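Local coordinates for protein methylmalonate-semialdehyde dehydrogenase (Oceanimonas doudoroffii, PDB 4ZZ7) that probably oxidises methylmalonate semialdehyde with NAD as an acylating aldehyde dehydrogenase, at residues R73-L78 and L190-G195; K312-S316 and F366-T370. All blocks are in the same frame, centred on the assembly; numbering follows the deposited sequence.

The two contacts illustrate how one aldehyde dehydrogenase chain joins distant pieces of sequence by different means. Contact 1 packs two helices on the coenzyme-binding side of the fold, whereas contact 2 lays two irregular loops together beside the sheet of the catalytic region. They lie in series along the chain and do not touch: their centres are 34 Å apart and their nearest atoms about 17 Å. Contact 1 is remote from the known NAD-binding residues. Contact 2 comes nearer, the side chain of Val-367 standing about 12 Å from that of Phe-151, an NAD-binding residue.

Contact 1 (R73-L78 and L190-G195); sequences RFKELL and LLQEAG
Leu-191 lays its CD1 methyl over the centre of the Phe-74 ring, 3.4 Å from the centroid, in a CH-pi contact. The approach is 14° off the ring normal. Leu-78 CD1, from the same helix as the phenylalanine, lies over the opposite face, nearer the ring's margin than its centre, so two methyls sandwich the ring. Leu-190 comes in at the ring edge instead, its CB 4.1 Å from Phe-74 CE1. The ring reaches this place because CG stands opposite the backbone N (chi1 -168°), carrying it from a CB that does not itself face the partner helix. Beside it the small Ala-194 lets the backbones approach: its CB meets Leu-77 CD1 at 3.8 Å and Phe-74 CB at 4.1 Å. Leu-77 divides its methyls, CD1 going between Leu-190 and Ala-194 and CD2 alongside the carboxylate end of Glu-193.

The polar tie lies at the exposed margin. Arg-73 NH1 donates to Ala-194 O over 3.0 Å, almost straight at 167°, with the oxygen close to the guanidinium plane. That carbonyl belongs to the helix end, where Gly-195, at positive phi, closes a Schellman motif.

Farther out, Val-111 of helix 97-115 and Leu-159 of helix 156-167 also touch Phe-74, while Lys-75 reaches Glu-112 in a salt bridge and Phe-72 of a second subunit in a cation-pi contact. Helix 182-193 is the connection of a beta-alpha-beta crossover between parallel strands 171-175 and 201-203, and helix 64-80 packs against it at the flank of this Rossmann-like coenzyme-binding domain.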
ATOM      1  N   ARG A  73      -8.130 -23.539  -8.786  1.00 22.71           N
ATOM      2  CA  ARG A  73      -8.367 -24.945  -9.163  1.00 23.91           C
ATOM      3  C   ARG A  73      -7.223 -25.852  -8.734  1.00 22.04           C
ATOM      4  O   ARG A  73      -7.433 -26.969  -8.306  1.00 22.15           O
ATOM      5  CB  ARG A  73      -8.566 -25.074 -10.684  1.00 25.67           C
ATOM      6  CG  ARG A  73      -9.942 -24.650 -11.166  1.00 27.75           C
ATOM      7  CD  ARG A  73     -10.040 -24.699 -12.681  1.00 29.68           C
ATOM      8  NE  ARG A  73     -10.712 -23.522 -13.256  1.00 32.49           N
ATOM      9  CZ  ARG A  73     -10.162 -22.603 -14.074  1.00 33.38           C
ATOM     10  NH1 ARG A  73      -8.876 -22.666 -14.464  1.00 32.70           N
ATOM     11  NH2 ARG A  73     -10.922 -21.594 -14.519  1.00 32.88           N
ATOM     12  N   PHE A  74      -6.015 -25.349  -8.886  1.00 20.74           N
ATOM     13  CA  PHE A  74      -4.828 -25.993  -8.380  1.00 20.67           C
ATOM     14  C   PHE A  74      -4.889 -26.224  -6.852  1.00 20.92           C
ATOM     15  O   PHE A  74      -4.537 -27.291  -6.372  1.00 20.54           O
ATOM     16  CB  PHE A  74      -3.623 -25.118  -8.759  1.00 20.32           C
ATOM     17  CG  PHE A  74      -2.292 -25.778  -8.566  1.00 20.00           C
ATOM     18  CD1 PHE A  74      -2.061 -27.058  -9.028  1.00 20.39           C
ATOM     19  CD2 PHE A  74      -1.253 -25.101  -7.954  1.00 20.00           C
ATOM     20  CE1 PHE A  74      -0.829 -27.664  -8.851  1.00 20.57           C
ATOM     21  CE2 PHE A  74      -0.012 -25.684  -7.775  1.00 20.34           C
ATOM     22  CZ  PHE A  74       0.202 -26.975  -8.222  1.00 20.78           C
ATOM     23  N   LYS A  75      -5.356 -25.223  -6.105  1.00 21.59           N
ATOM     24  CA  LYS A  75      -5.534 -25.307  -4.643  1.00 21.54           C
ATOM     25  C   LYS A  75      -6.224 -26.616  -4.260  1.00 22.91           C
ATOM     26  O   LYS A  75      -5.783 -27.344  -3.380  1.00 22.65           O
ATOM     27  CB  LYS A  75      -6.377 -24.123  -4.166  1.00 20.84           C
ATOM     28  CG  LYS A  75      -5.993 -23.564  -2.825  1.00 20.60           C
ATOM     29  CD  LYS A  75      -6.739 -24.244  -1.700  1.00 21.05           C
ATOM     30  CE  LYS A  75      -7.897 -23.415  -1.202  1.00 20.87           C
ATOM     31  NZ  LYS A  75      -7.765 -23.365   0.272  1.00 21.52           N
ATOM     32  N   GLU A  76      -7.291 -26.903  -4.991  1.00 24.69           N
ATOM     33  CA  GLU A  76      -8.148 -28.057  -4.780  1.00 25.94           C
ATOM     34  C   GLU A  76      -7.463 -29.365  -5.065  1.00 23.53           C
ATOM     35  O   GLU A  76      -7.532 -30.287  -4.285  1.00 24.36           O
ATOM     36  CB  GLU A  76      -9.360 -27.954  -5.708  1.00 29.62           C
ATOM     37  CG  GLU A  76     -10.214 -26.730  -5.460  1.00 33.38           C
ATOM     38  CD  GLU A  76     -10.738 -26.744  -4.055  1.00 38.72           C
ATOM     39  OE1 GLU A  76     -10.392 -25.805  -3.280  1.00 43.29           O
ATOM     40  OE2 GLU A  76     -11.458 -27.730  -3.722  1.00 40.96           O
ATOM     41  N   LEU A  77      -6.825 -29.444  -6.211  1.00 21.81           N
ATOM     42  CA  LEU A  77      -6.172 -30.657  -6.649  1.00 20.70           C
ATOM     43  C   LEU A  77      -5.113 -31.086  -5.674  1.00 20.38           C
ATOM     44  O   LEU A  77      -4.914 -32.270  -5.450  1.00 19.66           O
ATOM     45  CB  LEU A  77      -5.506 -30.419  -7.993  1.00 20.51           C
ATOM     46  CG  LEU A  77      -6.460 -30.091  -9.112  1.00 20.09           C
ATOM     47  CD1 LEU A  77      -5.686 -29.882 -10.380  1.00 20.09           C
ATOM     48  CD2 LEU A  77      -7.452 -31.220  -9.283  1.00 20.24           C
ATOM     49  N   LEU A  78      -4.415 -30.111  -5.111  1.00 20.42           N
ATOM     50  CA  LEU A  78      -3.330 -30.402  -4.216  1.00 20.89           C
ATOM     51  C   LEU A  78      -3.864 -31.061  -2.963  1.00 22.96           C
ATOM     52  O   LEU A  78      -3.298 -32.040  -2.495  1.00 24.46           O
ATOM     53  CB  LEU A  78      -2.577 -29.132  -3.891  1.00 20.11           C
ATOM     54  CG  LEU A  78      -1.755 -28.540  -5.033  1.00 19.15           C
ATOM     55  CD1 LEU A  78      -1.046 -27.275  -4.561  1.00 18.62           C
ATOM     56  CD2 LEU A  78      -0.747 -29.538  -5.562  1.00 18.70           C
ATOM     57  N   LEU A 190      -0.502 -31.800 -12.068  1.00 23.79           N
ATOM     58  CA  LEU A 190      -1.853 -31.431 -11.654  1.00 24.37           C
ATOM     59  C   LEU A 190      -2.235 -30.083 -12.222  1.00 26.35           C
ATOM     60  O   LEU A 190      -3.407 -29.738 -12.331  1.00 26.03           O
ATOM     61  CB  LEU A 190      -1.957 -31.384 -10.136  1.00 23.54           C
ATOM     62  CG  LEU A 190      -1.832 -32.736  -9.441  1.00 22.78           C
ATOM     63  CD1 LEU A 190      -1.772 -32.559  -7.929  1.00 21.83           C
ATOM     64  CD2 LEU A 190      -2.978 -33.655  -9.869  1.00 22.73           C
ATOM     65  N   LEU A 191      -1.216 -29.324 -12.600  1.00 28.64           N
ATOM     66  CA  LEU A 191      -1.397 -27.981 -13.094  1.00 28.97           C
ATOM     67  C   LEU A 191      -2.096 -27.928 -14.451  1.00 30.02           C
ATOM     68  O   LEU A 191      -2.892 -27.033 -14.694  1.00 29.87           O
ATOM     69  CB  LEU A 191      -0.047 -27.290 -13.122  1.00 28.44           C
ATOM     70  CG  LEU A 191      -0.030 -25.808 -12.845  1.00 29.52           C
ATOM     71  CD1 LEU A 191      -0.822 -25.362 -11.621  1.00 29.81           C
ATOM     72  CD2 LEU A 191       1.433 -25.412 -12.690  1.00 30.18           C
ATOM     73  N   GLN A 192      -1.835 -28.898 -15.316  1.00 33.22           N
ATOM     74  CA  GLN A 192      -2.559 -28.984 -16.603  1.00 37.34           C
ATOM     75  C   GLN A 192      -4.059 -29.199 -16.412  1.00 35.29           C
ATOM     76  O   GLN A 192      -4.869 -28.565 -17.097  1.00 31.98           O
ATOM     77  CB  GLN A 192      -1.999 -30.092 -17.510  1.00 43.00           C
ATOM     78  CG  GLN A 192      -0.930 -29.623 -18.491  1.00 49.43           C
ATOM     79  CD  GLN A 192       0.342 -29.067 -17.817  1.00 53.23           C
ATOM     80  OE1 GLN A 192       0.843 -29.625 -16.808  1.00 48.44           O
ATOM     81  NE2 GLN A 192       0.885 -27.965 -18.390  1.00 54.33           N
ATOM     82  N   GLU A 193      -4.406 -30.094 -15.484  1.00 34.50           N
ATOM     83  CA  GLU A 193      -5.802 -30.377 -15.129  1.00 33.14           C
ATOM     84  C   GLU A 193      -6.489 -29.172 -14.483  1.00 30.85           C
ATOM     85  O   GLU A 193      -7.702 -28.994 -14.623  1.00 29.68           O
ATOM     86  CB  GLU A 193      -5.865 -31.566 -14.170  1.00 35.89           C
ATOM     87  CG  GLU A 193      -7.280 -32.067 -13.888  1.00 37.97           C
ATOM     88  CD  GLU A 193      -7.327 -33.098 -12.783  1.00 40.01           C
ATOM     89  OE1 GLU A 193      -8.454 -33.343 -12.295  1.00 40.70           O
ATOM     90  OE2 GLU A 193      -6.251 -33.639 -12.410  1.00 39.09           O
ATOM     91  N   ALA A 194      -5.715 -28.346 -13.777  1.00 28.53           N
ATOM     92  CA  ALA A 194      -6.235 -27.104 -13.200  1.00 26.67           C
ATOM     93  C   ALA A 194      -6.498 -26.053 -14.244  1.00 24.92           C
ATOM     94  O   ALA A 194      -6.981 -24.985 -13.925  1.00 24.20           O
ATOM     95  CB  ALA A 194      -5.272 -26.548 -12.171  1.00 27.85           C
ATOM     96  N   GLY A 195      -6.142 -26.337 -15.491  1.00 24.40           N
ATOM     97  CA  GLY A 195      -6.487 -25.475 -16.626  1.00 23.39           C
ATOM     98  C   GLY A 195      -5.367 -24.591 -17.131  1.00 21.79           C
ATOM     99  O   GLY A 195      -5.613 -23.607 -17.823  1.00 20.65           O
TER

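Contact 2 (K312-S316 and F366-T370); sequences KVGPS and FVGGT
The side chains of Val-313 and Phe-366 lie alongside one another, pointing opposite ways, where two loops of the aldehyde dehydrogenase catalytic region run side by side. One loop follows helix 296-308; the other leads into strand 370-373 of the mixed sheet. Their touching parts run roughly antiparallel, with end-to-end directions 151° apart, but no hydrogen bond crosses between them, and the contact is mainly apolar, made by Val-313 and Phe-366.

Val-313 spreads its two methyls over different neighbours. With chi1 at -159°, CG1 lies opposite the backbone N and approaches Phe-366 CD1 at 3.9 Å, as well as the carbonyl oxygen of Val-367. CG2 rests against the glycine backbone, 4.0 Å from Gly-368 CA. Phe-366 has CG opposite its own carbonyl carbon, and this setting directs the ring along the 313-315 backbone, with its CZ at the Gly-314 to Pro-315 peptide. Val-367 turns away and packs instead on Gln-332 and Val-335 of helix 329-344.

Each loop has its own polar fastening: Pro-315 O accepts a hydrogen bond from Asn-321 ND2, and Gly-368 bonds through its backbone to Gly-353. Phe-323 and Pro-325 extend the apolar patch around Val-313 and Phe-366 respectively. At the far end of the ring, Pro-315 CD lies 4.3 Å from Phe-366 CZ, while Gly-314 O meets the rim of the ring almost in the plane of its atoms, 3.3 Å from Phe-366 CE1.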
ATOM      1  N   LYS A 312      10.937 -41.057  18.202  1.00 37.75           N
ATOM      2  CA  LYS A 312      10.889 -42.273  17.413  1.00 39.70           C
ATOM      3  C   LYS A 312      11.484 -41.980  16.059  1.00 38.50           C
ATOM      4  O   LYS A 312      10.994 -41.105  15.346  1.00 38.24           O
ATOM      5  CB  LYS A 312       9.464 -42.787  17.258  1.00 43.08           C
ATOM      6  CG  LYS A 312       8.761 -43.126  18.563  1.00 47.04           C
ATOM      7  CD  LYS A 312       7.291 -43.468  18.322  1.00 51.60           C
ATOM      8  CE  LYS A 312       6.392 -42.956  19.444  1.00 57.97           C
ATOM      9  NZ  LYS A 312       4.950 -43.223  19.177  1.00 59.70           N
ATOM     10  N   VAL A 313      12.555 -42.699  15.720  1.00 37.19           N
ATOM     11  CA  VAL A 313      13.167 -42.617  14.394  1.00 33.95           C
ATOM     12  C   VAL A 313      12.848 -43.897  13.646  1.00 30.72           C
ATOM     13  O   VAL A 313      12.971 -44.982  14.194  1.00 29.95           O
ATOM     14  CB  VAL A 313      14.687 -42.440  14.460  1.00 34.49           C
ATOM     15  CG1 VAL A 313      15.199 -41.858  13.156  1.00 34.46           C
ATOM     16  CG2 VAL A 313      15.065 -41.504  15.584  1.00 36.02           C
ATOM     17  N   GLY A 314      12.426 -43.755  12.397  1.00 28.98           N
ATOM     18  CA  GLY A 314      12.078 -44.900  11.564  1.00 28.36           C
ATOM     19  C   GLY A 314      11.562 -44.509  10.188  1.00 27.43           C
ATOM     20  O   GLY A 314      11.606 -43.333   9.812  1.00 26.12           O
ATOM     21  N   PRO A 315      11.067 -45.498   9.427  1.00 26.44           N
ATOM     22  CA  PRO A 315      10.569 -45.237   8.083  1.00 26.53           C
ATOM     23  C   PRO A 315       9.187 -44.592   8.056  1.00 27.31           C
ATOM     24  O   PRO A 315       8.389 -44.750   8.976  1.00 26.26           O
ATOM     25  CB  PRO A 315      10.531 -46.628   7.456  1.00 26.27           C
ATOM     26  CG  PRO A 315      10.329 -47.552   8.605  1.00 25.95           C
ATOM     27  CD  PRO A 315      11.017 -46.928   9.774  1.00 25.61           C
ATOM     28  N   SER A 316       8.915 -43.875   6.975  1.00 30.68           N
ATOM     29  CA  SER A 316       7.629 -43.195   6.778  1.00 31.70           C
ATOM     30  C   SER A 316       6.430 -44.160   6.756  1.00 32.67           C
ATOM     31  O   SER A 316       5.304 -43.743   6.952  1.00 33.89           O
ATOM     32  CB  SER A 316       7.665 -42.419   5.470  1.00 31.34           C
ATOM     33  OG  SER A 316       7.869 -43.319   4.394  1.00 32.16           O
ATOM     34  N   PHE A 366      19.767 -43.594   8.374  1.00 29.50           N
ATOM     35  CA  PHE A 366      19.131 -43.189   9.614  1.00 28.38           C
ATOM     36  C   PHE A 366      20.111 -42.622  10.622  1.00 29.68           C
ATOM     37  O   PHE A 366      21.138 -43.236  10.909  1.00 31.63           O
ATOM     38  CB  PHE A 366      18.389 -44.380  10.234  1.00 26.97           C
ATOM     39  CG  PHE A 366      17.058 -44.643   9.593  1.00 25.01           C
ATOM     40  CD1 PHE A 366      15.976 -43.817   9.864  1.00 23.55           C
ATOM     41  CD2 PHE A 366      16.891 -45.690   8.696  1.00 24.55           C
ATOM     42  CE1 PHE A 366      14.752 -44.020   9.261  1.00 22.72           C
ATOM     43  CE2 PHE A 366      15.660 -45.907   8.092  1.00 23.77           C
ATOM     44  CZ  PHE A 366      14.590 -45.065   8.369  1.00 23.29           C
ATOM     45  N   VAL A 367      19.773 -41.451  11.158  1.00 30.52           N
ATOM     46  CA  VAL A 367      20.507 -40.839  12.271  1.00 30.73           C
ATOM     47  C   VAL A 367      19.505 -40.444  13.354  1.00 31.49           C
ATOM     48  O   VAL A 367      18.467 -39.834  13.082  1.00 30.00           O
ATOM     49  CB  VAL A 367      21.293 -39.578  11.850  1.00 31.07           C
ATOM     50  CG1 VAL A 367      22.026 -38.973  13.045  1.00 30.13           C
ATOM     51  CG2 VAL A 367      22.278 -39.893  10.721  1.00 32.27           C
ATOM     52  N   GLY A 368      19.825 -40.795  14.589  1.00 32.21           N
ATOM     53  CA  GLY A 368      18.913 -40.549  15.685  1.00 31.83           C
ATOM     54  C   GLY A 368      19.126 -39.169  16.237  1.00 31.31           C
ATOM     55  O   GLY A 368      20.172 -38.567  16.038  1.00 32.80           O
ATOM     56  N   GLY A 369      18.140 -38.675  16.961  1.00 30.42           N
ATOM     57  CA  GLY A 369      18.216 -37.336  17.535  1.00 30.48           C
ATOM     58  C   GLY A 369      19.338 -37.248  18.552  1.00 30.87           C
ATOM     59  O   GLY A 369      19.344 -37.990  19.520  1.00 30.80           O
ATOM     60  N   THR A 370      20.292 -36.352  18.320  1.00 31.64           N
ATOM     61  CA  THR A 370      21.461 -36.213  19.181  1.00 31.52           C
ATOM     62  C   THR A 370      21.506 -34.838  19.847  1.00 29.82           C
ATOM     63  O   THR A 370      21.087 -33.855  19.254  1.00 27.86           O
ATOM     64  CB  THR A 370      22.785 -36.475  18.410  1.00 32.04           C
ATOM     65  OG1 THR A 370      23.338 -35.246  17.947  1.00 35.92           O
ATOM     66  CG2 THR A 370      22.577 -37.387  17.246  1.00 30.72           C
TER